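Long-range contacts in 2-polyprenyl-6-methoxyphenol hydroxylase-like FAD-dependent oxidoreductase (Streptomyces sp. NRRL 11266, PDB 6UI5), which binds flavin-adenine dinucleotide and is probably an FAD-dependent oxidoreductase of the aromatic-ring hydroxylase family: residues A[264-274]-A[284-292]; A[170-178]-A[343-354]. All blocks are in the same frame, centred on the assembly; numbering follows the deposited sequence.

Interaction 1 (A[264-274]-A[284-292]). With FAD (flavin-adenine dinucleotide), chain C.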
loop_
_atom_site.group_PDB
_atom_site.type_symbol
_atom_site.label_atom_id
_atom_site.label_comp_id
_atom_site.label_asym_id
_atom_site.label_seq_id
_atom_site.Cartn_x
_atom_site.Cartn_y
_atom_site.Cartn_z
ATOM N N TYR A 264 -29.126 5.981 -0.429
ATOM C CA TYR A 264 -27.880 6.747 -0.432
ATOM C C TYR A 264 -26.985 6.244 -1.558
ATOM O O TYR A 264 -26.975 5.051 -1.875
ATOM C CB TYR A 264 -27.156 6.657 0.920
ATOM C CG TYR A 264 -26.364 5.373 1.106
ATOM C CD1 TYR A 264 -25.058 5.265 0.636
ATOM C CD2 TYR A 264 -26.924 4.272 1.746
ATOM C CE1 TYR A 264 -24.339 4.099 0.784
ATOM C CE2 TYR A 264 -26.200 3.098 1.912
ATOM C CZ TYR A 264 -24.908 3.019 1.421
ATOM O OH TYR A 264 -24.162 1.863 1.559
ATOM N N SER A 265 -26.230 7.164 -2.168
ATOM C CA SER A 265 -25.135 6.783 -3.051
ATOM C C SER A 265 -23.880 7.442 -2.491
ATOM O O SER A 265 -23.964 8.405 -1.731
ATOM C CB SER A 265 -25.364 7.195 -4.555
ATOM O OG SER A 265 -25.692 8.569 -4.704
ATOM N N ILE A 266 -22.711 6.912 -2.833
ATOM C CA ILE A 266 -21.449 7.406 -2.270
ATOM C C ILE A 266 -20.578 7.904 -3.399
ATOM O O ILE A 266 -20.278 7.149 -4.332
ATOM C CB ILE A 266 -20.701 6.330 -1.475
ATOM C CG1 ILE A 266 -21.398 6.078 -0.147
ATOM C CG2 ILE A 266 -19.218 6.750 -1.258
ATOM C CD1 ILE A 266 -21.436 7.315 0.752
ATOM N N VAL A 267 -20.129 9.151 -3.293
ATOM C CA VAL A 267 -18.992 9.627 -4.069
ATOM C C VAL A 267 -17.914 10.092 -3.103
ATOM O O VAL A 267 -18.156 10.260 -1.912
ATOM C CB VAL A 267 -19.367 10.756 -5.032
ATOM C CG1 VAL A 267 -20.164 10.186 -6.231
ATOM C CG2 VAL A 267 -20.132 11.816 -4.269
ATOM N N THR A 268 -16.722 10.339 -3.651
ATOM C CA THR A 268 -15.527 10.706 -2.891
ATOM C C THR A 268 -15.032 12.068 -3.362
ATOM O O THR A 268 -14.580 12.207 -4.503
ATOM C CB THR A 268 -14.436 9.667 -3.086
ATOM O OG1 THR A 268 -14.952 8.369 -2.776
ATOM C CG2 THR A 268 -13.247 9.983 -2.178
ATOM N N ARG A 269 -15.105 13.077 -2.496
ATOM C CA ARG A 269 -14.698 14.420 -2.890
ATOM C C ARG A 269 -13.948 15.111 -1.765
ATOM O O ARG A 269 -14.188 14.857 -0.574
ATOM C CB ARG A 269 -15.886 15.317 -3.322
ATOM C CG ARG A 269 -16.756 14.709 -4.458
ATOM C CD ARG A 269 -16.247 15.014 -5.908
ATOM N NE ARG A 269 -17.202 14.434 -6.854
ATOM C CZ ARG A 269 -17.200 13.172 -7.282
ATOM N NH1 ARG A 269 -16.195 12.331 -6.926
ATOM N NH2 ARG A 269 -18.183 12.773 -8.135
ATOM N N ASN A 270 -13.028 15.989 -2.167
ATOM C CA ASN A 270 -12.340 16.868 -1.239
ATOM C C ASN A 270 -12.349 18.265 -1.847
ATOM O O ASN A 270 -11.835 18.463 -2.950
ATOM C CB ASN A 270 -10.921 16.356 -0.973
ATOM C CG ASN A 270 -10.311 16.928 0.293
ATOM O OD1 ASN A 270 -11.038 17.278 1.227
ATOM N ND2 ASN A 270 -8.956 17.010 0.341
ATOM N N ALA A 271 -12.981 19.217 -1.158
ATOM C CA ALA A 271 -12.945 20.606 -1.598
ATOM C C ALA A 271 -11.500 21.067 -1.797
ATOM O O ALA A 271 -10.606 20.720 -1.020
ATOM C CB ALA A 271 -13.652 21.497 -0.572
ATOM N N GLU A 272 -11.273 21.842 -2.862
ATOM C CA GLU A 272 -9.927 22.328 -3.162
ATOM C C GLU A 272 -9.456 23.383 -2.163
ATOM O O GLU A 272 -8.267 23.448 -1.847
ATOM C CB GLU A 272 -9.894 22.895 -4.576
ATOM C CG GLU A 272 -8.527 23.343 -5.007
ATOM C CD GLU A 272 -8.555 24.185 -6.262
ATOM O OE1 GLU A 272 -9.455 23.973 -7.111
ATOM O OE2 GLU A 272 -7.668 25.058 -6.392
ATOM N N GLN A 273 -10.368 24.201 -1.656
ATOM C CA GLN A 273 -10.062 25.284 -0.730
ATOM C C GLN A 273 -11.116 25.230 0.369
ATOM O O GLN A 273 -12.291 25.488 0.090
ATOM C CB GLN A 273 -10.087 26.649 -1.441
ATOM C CG GLN A 273 -9.036 26.806 -2.507
ATOM C CD GLN A 273 -7.623 26.673 -1.935
ATOM O OE1 GLN A 273 -7.366 27.057 -0.790
ATOM N NE2 GLN A 273 -6.709 26.111 -2.726
ATOM N N TYR A 274 -10.730 24.891 1.610
ATOM C CA TYR A 274 -11.744 24.926 2.659
ATOM C C TYR A 274 -12.048 26.345 3.096
ATOM O O TYR A 274 -12.864 26.529 4.009
ATOM C CB TYR A 274 -11.356 24.127 3.908
ATOM C CG TYR A 274 -11.190 22.627 3.771
ATOM C CD1 TYR A 274 -11.110 22.018 2.534
ATOM C CD2 TYR A 274 -11.110 21.819 4.902
ATOM C CE1 TYR A 274 -10.938 20.649 2.417
ATOM C CE2 TYR A 274 -10.935 20.437 4.793
ATOM C CZ TYR A 274 -10.838 19.865 3.544
ATOM O OH TYR A 274 -10.644 18.501 3.408
ATOM N N ASP A 284 -19.043 17.608 5.899
ATOM C CA ASP A 284 -19.378 16.980 4.622
ATOM C C ASP A 284 -19.309 17.963 3.474
ATOM O O ASP A 284 -18.933 17.581 2.359
ATOM C CB ASP A 284 -20.761 16.344 4.682
ATOM C CG ASP A 284 -20.687 14.850 4.902
ATOM O OD1 ASP A 284 -19.582 14.374 5.282
ATOM O OD2 ASP A 284 -21.717 14.161 4.697
ATOM N N ALA A 285 -19.636 19.232 3.723
ATOM C CA ALA A 285 -19.392 20.266 2.718
ATOM C C ALA A 285 -17.923 20.334 2.280
ATOM O O ALA A 285 -17.638 20.784 1.167
ATOM C CB ALA A 285 -19.846 21.624 3.258
ATOM N N ALA A 286 -16.976 19.921 3.119
ATOM C CA ALA A 286 -15.585 19.959 2.696
ATOM C C ALA A 286 -15.099 18.630 2.133
ATOM O O ALA A 286 -14.204 18.633 1.272
ATOM C CB ALA A 286 -14.675 20.397 3.860
ATOM N N HIS A 287 -15.691 17.508 2.556
ATOM C CA HIS A 287 -15.133 16.216 2.171
ATOM C C HIS A 287 -16.117 15.119 2.547
ATOM O O HIS A 287 -16.724 15.167 3.629
ATOM C CB HIS A 287 -13.773 15.972 2.869
ATOM C CG HIS A 287 -13.765 16.438 4.286
ATOM N ND1 HIS A 287 -14.275 15.679 5.319
ATOM C CD2 HIS A 287 -13.393 17.621 4.833
ATOM C CE1 HIS A 287 -14.188 16.366 6.450
ATOM N NE2 HIS A 287 -13.656 17.547 6.184
ATOM N N VAL A 288 -16.231 14.120 1.662
ATOM C CA VAL A 288 -17.152 12.992 1.817
ATOM C C VAL A 288 -16.524 11.763 1.178
ATOM O O VAL A 288 -15.673 11.869 0.292
ATOM C CB VAL A 288 -18.531 13.228 1.152
ATOM C CG1 VAL A 288 -19.275 14.398 1.825
ATOM C CG2 VAL A 288 -18.338 13.460 -0.322
ATOM N N HIS A 289 -16.989 10.585 1.600
ATOM C CA HIS A 289 -16.364 9.313 1.246
ATOM C C HIS A 289 -17.215 8.232 1.888
ATOM O O HIS A 289 -18.140 8.528 2.649
ATOM C CB HIS A 289 -14.922 9.224 1.745
ATOM C CG HIS A 289 -14.767 9.698 3.149
ATOM N ND1 HIS A 289 -15.295 9.016 4.225
ATOM C CD2 HIS A 289 -14.211 10.822 3.654
ATOM C CE1 HIS A 289 -15.040 9.684 5.336
ATOM N NE2 HIS A 289 -14.385 10.785 5.018
ATOM N N TYR A 290 -16.885 6.982 1.586
ATOM C CA TYR A 290 -17.601 5.873 2.189
ATOM C C TYR A 290 -17.410 5.896 3.705
ATOM O O TYR A 290 -16.311 6.208 4.203
ATOM C CB TYR A 290 -17.134 4.538 1.615
ATOM C CG TYR A 290 -17.857 3.344 2.170
ATOM C CD1 TYR A 290 -19.108 3.000 1.691
ATOM C CD2 TYR A 290 -17.300 2.558 3.164
ATOM C CE1 TYR A 290 -19.793 1.912 2.191
ATOM C CE2 TYR A 290 -17.971 1.455 3.666
ATOM C CZ TYR A 290 -19.221 1.139 3.179
ATOM O OH TYR A 290 -19.920 0.053 3.674
ATOM N N PRO A 291 -18.463 5.593 4.466
ATOM C CA PRO A 291 -18.374 5.642 5.938
ATOM C C PRO A 291 -17.626 4.440 6.533
ATOM O O PRO A 291 -18.160 3.335 6.627
ATOM C CB PRO A 291 -19.854 5.625 6.402
ATOM C CG PRO A 291 -20.657 5.248 5.152
ATOM C CD PRO A 291 -19.853 5.676 3.956
ATOM N N TYR A 292 -16.400 4.676 6.949
ATOM C CA TYR A 292 -15.558 3.667 7.572
ATOM C C TYR A 292 -14.923 4.250 8.826
ATOM O O TYR A 292 -14.623 5.449 8.877
ATOM C CB TYR A 292 -14.455 3.210 6.631
ATOM C CG TYR A 292 -14.672 1.910 5.910
ATOM C CD1 TYR A 292 -15.170 0.796 6.571
ATOM C CD2 TYR A 292 -14.320 1.783 4.566
ATOM C CE1 TYR A 292 -15.330 -0.404 5.907
ATOM C CE2 TYR A 292 -14.485 0.594 3.895
ATOM C CZ TYR A 292 -14.986 -0.494 4.571
ATOM O OH TYR A 292 -15.141 -1.685 3.913
HETATM P PA FAD C . -24.646 16.704 7.628
HETATM O O1A FAD C . -24.726 15.576 8.633
HETATM O O2A FAD C . -25.073 16.169 6.271
HETATM O O5B FAD C . -25.471 18.039 8.162
HETATM C C5B FAD C . -25.675 19.139 7.290
HETATM C C4B FAD C . -26.919 19.941 7.795
HETATM O O4B FAD C . -27.108 21.063 7.146
HETATM C C3B FAD C . -28.207 19.118 7.554
HETATM O O3B FAD C . -29.020 19.265 8.636
HETATM C C2B FAD C . -28.837 19.769 6.308
HETATM O O2B FAD C . -30.272 19.384 6.270
HETATM C C1B FAD C . -28.653 21.034 6.569
HETATM N N9A FAD C . -28.641 21.932 5.431
HETATM C C8A FAD C . -28.177 21.667 4.189
HETATM N N7A FAD C . -28.285 22.795 3.456
HETATM C C5A FAD C . -28.796 23.762 4.255
HETATM C C6A FAD C . -29.109 25.097 4.034
HETATM N N6A FAD C . -29.072 26.066 2.948
HETATM N N1A FAD C . -29.622 25.846 5.015
HETATM C C2A FAD C . -29.829 25.312 6.238
HETATM N N3A FAD C . -29.507 24.005 6.460
HETATM C C4A FAD C . -28.997 23.233 5.475
HETATM N N1 FAD C . -20.652 8.646 10.138
HETATM C C2 FAD C . -19.865 7.813 11.094
HETATM O O2 FAD C . -19.112 8.303 11.871
HETATM N N3 FAD C . -20.040 6.333 11.066
HETATM C C4 FAD C . -20.975 5.737 10.111
HETATM O O4 FAD C . -21.138 4.564 10.065
HETATM C C4X FAD C . -21.752 6.610 9.157
HETATM N N5 FAD C . -22.654 5.960 8.235
HETATM C C5X FAD C . -23.422 6.791 7.275
HETATM C C6 FAD C . -24.286 6.151 6.383
HETATM C C7 FAD C . -25.024 6.904 5.478
HETATM C C7M FAD C . -25.865 5.946 4.646
HETATM C C8 FAD C . -24.922 8.304 5.442
HETATM C C8M FAD C . -25.778 9.050 4.411
HETATM C C9 FAD C . -24.051 8.951 6.337
HETATM C C9A FAD C . -23.286 8.202 7.262
HETATM N N10 FAD C . -22.336 8.881 8.224
HETATM C C10 FAD C . -21.590 8.055 9.169
HETATM C "C1'" FAD C . -22.245 10.355 8.213
HETATM C "C2'" FAD C . -20.881 11.031 7.990
HETATM O "O2'" FAD C . -20.128 11.068 9.145
HETATM C "C3'" FAD C . -21.077 12.505 7.641
HETATM O "O3'" FAD C . -19.848 12.977 7.187
HETATM C "C4'" FAD C . -21.486 13.422 8.811
HETATM O "O4'" FAD C . -22.693 13.069 9.426
HETATM C "C5'" FAD C . -21.685 14.788 8.143
HETATM O "O5'" FAD C . -21.661 15.821 9.089
HETATM P P FAD C . -21.969 17.378 8.631
HETATM O O1P FAD C . -22.504 18.139 9.821
HETATM O O2P FAD C . -20.796 18.078 7.971
HETATM O O3P FAD C . -23.097 17.245 7.429
#
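Segment 284-292, which opens with D284, the aspartate of what is probably the GD motif of flavin hydroxylases, and brings P291 to the FAD, lies against strand 257-271 of the antiparallel sheet through an antiparallel bridge whose hydrogen-bonded pair is R269 with V288. R269 N donates to V288 O and V288 N to R269 O, both at 3.1 Å, and A271 N extends the ladder to A286 O at 2.8 Å, nearly straight at 172°. Past the bridge the methyl of A286 sits over the centre of the Y274 ring, CB 3.8 Å from its centroid and 7° off the normal, a CH-pi contact. The Y274 hydroxyl gives its hydrogen to N270 OD1 (2.5 Å), approaching in the carbonyl plane on a lone pair. With CG anti to the backbone N (chi1 -161°), N270 runs alongside H287 and holds OD1 near H287 CB. At the other end I266 and P291 meet tip to tip, CD1 to CD 3.9 Å. P291 in turn lays its CB 3.4 Å from flavin N5, while D284 N bonds to O2P of the FAD diphosphate at 2.8 Å. Around this, H287 NE2 is bonded to D303 of helix 295-316 and Y274 meets H332 of helix 325-346. Strand 176-185 pairs with strand 257-271 and sets V177 against Y264, I266 and Y290.

Interaction 2 (A[170-178]-A[343-354]); sequences VGDDWVIVR and QAQLALLYPRPL
W174 and V175, in the loop ahead of strand 176-185, face the turn between two helices without backbone pairing, the nearest alpha carbons being V175 to Y350 at 8.0 Å and D173 to Q343 at 8.2 Å. The indole of W174 does most of the work. Its chi1 of 67° sets CG between the backbone N and the carbonyl carbon, and from there the ring enters the turn edge first. NE1 gives a straight hydrogen bond to Y350 O (3.0 Å, 165°), with the acceptor close to the ring plane. Farther round the same rim, CH2 comes within 3.2 Å of Q343 O, again near the plane, and CZ2 rests 3.8 Å from A347 CB. P351 CD also packs against the indole, 3.8 Å from CD1, with L346 and L354 nearby. The peptide before P351 is cis, and P351 CB lies over one face of the Y350 ring. V175 CG2 meets the same ring obliquely, 3.3 Å from CE2. Q343, bent at chi2, slides past the indole in the opposite direction and turns NE2 to D173 OD2, a weak bond at 3.0 Å (125°); this oxygen has a stronger partner in T268 OG1. Beyond the turn, the Y350 ring meets F224 of strand 216-225, and D172 N is bonded to the Y357 hydroxyl of the second subunit. The arrangement is a turn with a cis-proline joining helix 325-346 to helix 352-365, packed against the loop entering strand 176-185 and against strand 216-225 of the antiparallel sheet, close to the dimer contact.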
loop_
_atom_site.group_PDB
_atom_site.type_symbol
_atom_site.label_atom_id
_atom_site.label_comp_id
_atom_site.label_asym_id
_atom_site.label_seq_id
_atom_site.Cartn_x
_atom_site.Cartn_y
_atom_site.Cartn_z
ATOM N N VAL A 170 -13.267 18.227 -5.549
ATOM C CA VAL A 170 -12.352 17.387 -6.313
ATOM C C VAL A 170 -12.498 15.930 -5.893
ATOM O O VAL A 170 -12.464 15.620 -4.695
ATOM C CB VAL A 170 -10.907 17.862 -6.098
ATOM C CG1 VAL A 170 -9.933 16.888 -6.765
ATOM C CG2 VAL A 170 -10.748 19.302 -6.599
ATOM N N GLY A 171 -12.606 15.033 -6.867
ATOM C CA GLY A 171 -12.524 13.612 -6.582
ATOM C C GLY A 171 -13.039 12.752 -7.720
ATOM O O GLY A 171 -13.448 13.242 -8.771
ATOM N N ASP A 172 -13.006 11.441 -7.477
ATOM C CA ASP A 172 -13.413 10.463 -8.476
ATOM C C ASP A 172 -13.703 9.127 -7.802
ATOM O O ASP A 172 -13.313 8.894 -6.663
ATOM C CB ASP A 172 -12.351 10.304 -9.555
ATOM C CG ASP A 172 -12.955 10.129 -10.930
ATOM O OD1 ASP A 172 -14.123 10.534 -11.120
ATOM O OD2 ASP A 172 -12.267 9.587 -11.818
ATOM N N ASP A 173 -14.443 8.264 -8.501
ATOM C CA ASP A 173 -14.721 6.916 -8.012
ATOM C C ASP A 173 -14.715 5.958 -9.183
ATOM O O ASP A 173 -15.171 6.309 -10.274
ATOM C CB ASP A 173 -16.066 6.823 -7.271
ATOM C CG ASP A 173 -16.103 7.696 -6.004
ATOM O OD1 ASP A 173 -16.501 8.876 -6.166
ATOM O OD2 ASP A 173 -15.733 7.214 -4.877
ATOM N N TRP A 174 -14.148 4.768 -8.971
ATOM C CA TRP A 174 -14.230 3.707 -9.972
ATOM C C TRP A 174 -15.455 2.820 -9.782
ATOM O O TRP A 174 -15.722 1.950 -10.619
ATOM C CB TRP A 174 -12.965 2.838 -9.957
ATOM C CG TRP A 174 -12.777 2.033 -8.704
ATOM C CD1 TRP A 174 -13.193 0.748 -8.476
ATOM C CD2 TRP A 174 -12.097 2.456 -7.503
ATOM N NE1 TRP A 174 -12.822 0.351 -7.201
ATOM C CE2 TRP A 174 -12.150 1.382 -6.591
ATOM C CE3 TRP A 174 -11.449 3.635 -7.119
ATOM C CZ2 TRP A 174 -11.577 1.458 -5.310
ATOM C CZ3 TRP A 174 -10.889 3.708 -5.847
ATOM C CH2 TRP A 174 -10.972 2.631 -4.956
ATOM N N VAL A 175 -16.187 3.010 -8.696
ATOM C CA VAL A 175 -17.451 2.329 -8.489
ATOM C C VAL A 175 -18.334 3.261 -7.673
ATOM O O VAL A 175 -17.843 4.081 -6.883
ATOM C CB VAL A 175 -17.242 0.961 -7.799
ATOM C CG1 VAL A 175 -16.613 1.151 -6.414
ATOM C CG2 VAL A 175 -18.585 0.179 -7.731
ATOM N N ILE A 176 -19.641 3.160 -7.896
ATOM C CA ILE A 176 -20.623 3.937 -7.146
ATOM C C ILE A 176 -21.271 3.014 -6.122
ATOM O O ILE A 176 -21.998 2.083 -6.485
ATOM C CB ILE A 176 -21.678 4.576 -8.059
ATOM C CG1 ILE A 176 -21.019 5.461 -9.120
ATOM C CG2 ILE A 176 -22.611 5.406 -7.217
ATOM C CD1 ILE A 176 -19.934 6.417 -8.562
ATOM N N VAL A 177 -21.011 3.265 -4.842
ATOM C CA VAL A 177 -21.610 2.470 -3.773
ATOM C C VAL A 177 -23.001 3.004 -3.457
ATOM O O VAL A 177 -23.193 4.215 -3.271
ATOM C CB VAL A 177 -20.727 2.480 -2.523
ATOM C CG1 VAL A 177 -21.371 1.650 -1.415
ATOM C CG2 VAL A 177 -19.352 1.955 -2.866
ATOM N N ARG A 178 -23.965 2.093 -3.348
ATOM C CA ARG A 178 -25.370 2.420 -3.135
ATOM C C ARG A 178 -25.934 1.540 -2.034
ATOM O O ARG A 178 -25.524 0.385 -1.863
ATOM C CB ARG A 178 -26.199 2.180 -4.389
ATOM C CG ARG A 178 -26.148 0.710 -4.765
ATOM C CD ARG A 178 -25.126 0.457 -5.822
ATOM N NE ARG A 178 -25.635 1.000 -7.062
ATOM C CZ ARG A 178 -24.896 1.585 -7.982
ATOM N NH1 ARG A 178 -23.581 1.723 -7.821
ATOM N NH2 ARG A 178 -25.483 2.051 -9.074
ATOM N N GLN A 343 -10.910 5.239 0.178
ATOM C CA GLN A 343 -10.843 4.671 -1.166
ATOM C C GLN A 343 -9.905 3.465 -1.187
ATOM O O GLN A 343 -10.202 2.442 -1.830
ATOM C CB GLN A 343 -10.383 5.740 -2.161
ATOM C CG GLN A 343 -11.411 6.815 -2.487
ATOM C CD GLN A 343 -12.691 6.270 -3.131
ATOM O OE1 GLN A 343 -13.514 5.601 -2.485
ATOM N NE2 GLN A 343 -12.847 6.547 -4.426
ATOM N N ALA A 344 -8.785 3.552 -0.441
ATOM C CA ALA A 344 -7.860 2.425 -0.365
ATOM C C ALA A 344 -8.518 1.228 0.296
ATOM O O ALA A 344 -8.340 0.097 -0.155
ATOM C CB ALA A 344 -6.579 2.804 0.394
ATOM N N GLN A 345 -9.287 1.452 1.360
ATOM C CA GLN A 345 -10.060 0.352 1.934
ATOM C C GLN A 345 -11.016 -0.244 0.905
ATOM O O GLN A 345 -11.132 -1.471 0.807
ATOM C CB GLN A 345 -10.821 0.811 3.187
ATOM C CG GLN A 345 -9.917 0.923 4.437
ATOM C CD GLN A 345 -10.684 1.337 5.694
ATOM O OE1 GLN A 345 -11.549 0.591 6.180
ATOM N NE2 GLN A 345 -10.387 2.545 6.216
ATOM N N LEU A 346 -11.688 0.595 0.106
ATOM C CA LEU A 346 -12.635 0.030 -0.864
ATOM C C LEU A 346 -11.922 -0.866 -1.876
ATOM O O LEU A 346 -12.495 -1.862 -2.339
ATOM C CB LEU A 346 -13.407 1.136 -1.588
ATOM C CG LEU A 346 -14.534 1.822 -0.810
ATOM C CD1 LEU A 346 -15.328 2.759 -1.714
ATOM C CD2 LEU A 346 -15.450 0.797 -0.154
ATOM N N ALA A 347 -10.658 -0.560 -2.195
ATOM C CA ALA A 347 -9.982 -1.313 -3.249
ATOM C C ALA A 347 -9.560 -2.697 -2.799
ATOM O O ALA A 347 -9.004 -3.438 -3.614
ATOM C CB ALA A 347 -8.764 -0.546 -3.763
ATOM N N LEU A 348 -9.788 -3.057 -1.534
ATOM C CA LEU A 348 -9.671 -4.443 -1.094
ATOM C C LEU A 348 -10.994 -5.195 -1.192
ATOM O O LEU A 348 -11.056 -6.372 -0.816
ATOM C CB LEU A 348 -9.141 -4.524 0.344
ATOM C CG LEU A 348 -7.710 -4.043 0.595
ATOM C CD1 LEU A 348 -7.631 -2.557 0.593
ATOM C CD2 LEU A 348 -7.144 -4.594 1.902
ATOM N N LEU A 349 -12.041 -4.545 -1.694
ATOM C CA LEU A 349 -13.353 -5.148 -1.813
ATOM C C LEU A 349 -13.789 -5.321 -3.256
ATOM O O LEU A 349 -14.273 -6.388 -3.642
ATOM C CB LEU A 349 -14.363 -4.290 -1.047
ATOM C CG LEU A 349 -14.099 -4.352 0.450
ATOM C CD1 LEU A 349 -14.964 -3.350 1.165
ATOM C CD2 LEU A 349 -14.388 -5.762 0.939
ATOM N N TYR A 350 -13.603 -4.302 -4.075
ATOM C CA TYR A 350 -14.203 -4.304 -5.383
ATOM C C TYR A 350 -13.394 -3.460 -6.358
ATOM O O TYR A 350 -12.884 -2.422 -5.992
ATOM C CB TYR A 350 -15.645 -3.788 -5.271
ATOM C CG TYR A 350 -16.403 -3.752 -6.578
ATOM C CD1 TYR A 350 -17.153 -4.850 -7.008
ATOM C CD2 TYR A 350 -16.372 -2.624 -7.388
ATOM C CE1 TYR A 350 -17.847 -4.817 -8.205
ATOM C CE2 TYR A 350 -17.046 -2.592 -8.590
ATOM C CZ TYR A 350 -17.791 -3.682 -8.992
ATOM O OH TYR A 350 -18.467 -3.626 -10.192
ATOM N N PRO A 351 -13.310 -3.884 -7.623
ATOM C CA PRO A 351 -13.837 -5.148 -8.152
ATOM C C PRO A 351 -12.987 -6.300 -7.676
ATOM O O PRO A 351 -11.899 -6.072 -7.123
ATOM C CB PRO A 351 -13.745 -4.979 -9.665
ATOM C CG PRO A 351 -12.760 -3.889 -9.884
ATOM C CD PRO A 351 -12.840 -2.984 -8.687
ATOM N N ARG A 352 -13.463 -7.525 -7.852
ATOM C CA ARG A 352 -12.775 -8.639 -7.214
ATOM C C ARG A 352 -11.393 -8.918 -7.806
ATOM O O ARG A 352 -10.551 -9.442 -7.064
ATOM C CB ARG A 352 -13.653 -9.898 -7.226
ATOM C CG ARG A 352 -13.191 -10.975 -8.167
ATOM C CD ARG A 352 -14.019 -12.246 -8.010
ATOM N NE ARG A 352 -15.326 -12.123 -8.653
ATOM C CZ ARG A 352 -16.473 -11.950 -7.996
ATOM N NH1 ARG A 352 -16.482 -11.893 -6.663
ATOM N NH2 ARG A 352 -17.615 -11.835 -8.670
ATOM N N PRO A 353 -11.101 -8.649 -9.091
ATOM C CA PRO A 353 -9.691 -8.767 -9.544
ATOM C C PRO A 353 -8.717 -7.844 -8.809
ATOM O O PRO A 353 -7.628 -8.274 -8.380
ATOM C CB PRO A 353 -9.771 -8.415 -11.037
ATOM C CG PRO A 353 -11.130 -7.762 -11.224
ATOM C CD PRO A 353 -12.012 -8.419 -10.229
ATOM N N LEU A 354 -9.066 -6.559 -8.697
ATOM C CA LEU A 354 -8.264 -5.631 -7.917
ATOM C C LEU A 354 -8.124 -6.114 -6.476
ATOM O O LEU A 354 -7.009 -6.247 -5.965
ATOM C CB LEU A 354 -8.888 -4.235 -7.982
ATOM C CG LEU A 354 -8.185 -3.091 -7.235
ATOM C CD1 LEU A 354 -6.824 -2.700 -7.899
ATOM C CD2 LEU A 354 -9.108 -1.870 -7.114
#

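In the fold
The two contacts lie with their centres about 14 Å apart and share one antiparallel sheet, since strands 257-271 and 176-185 are neighbours in it. D173 ties them most directly: its OD2 is 2.5 Å from T268 OG1, probably a hydrogen bond, so the carboxylate faces interaction 1 as well as Q343. A second probable bond joins V170 O to N270 N at 2.6 Å. Farther along, Y292 OH approaches L349 CD1 at 3.2 Å. Interaction 1 reaches the FAD itself through Y264, D284 and P291, whereas interaction 2 is one layer removed, the V177 side chain being about 9 Å from the cofactor, and borders the second subunit.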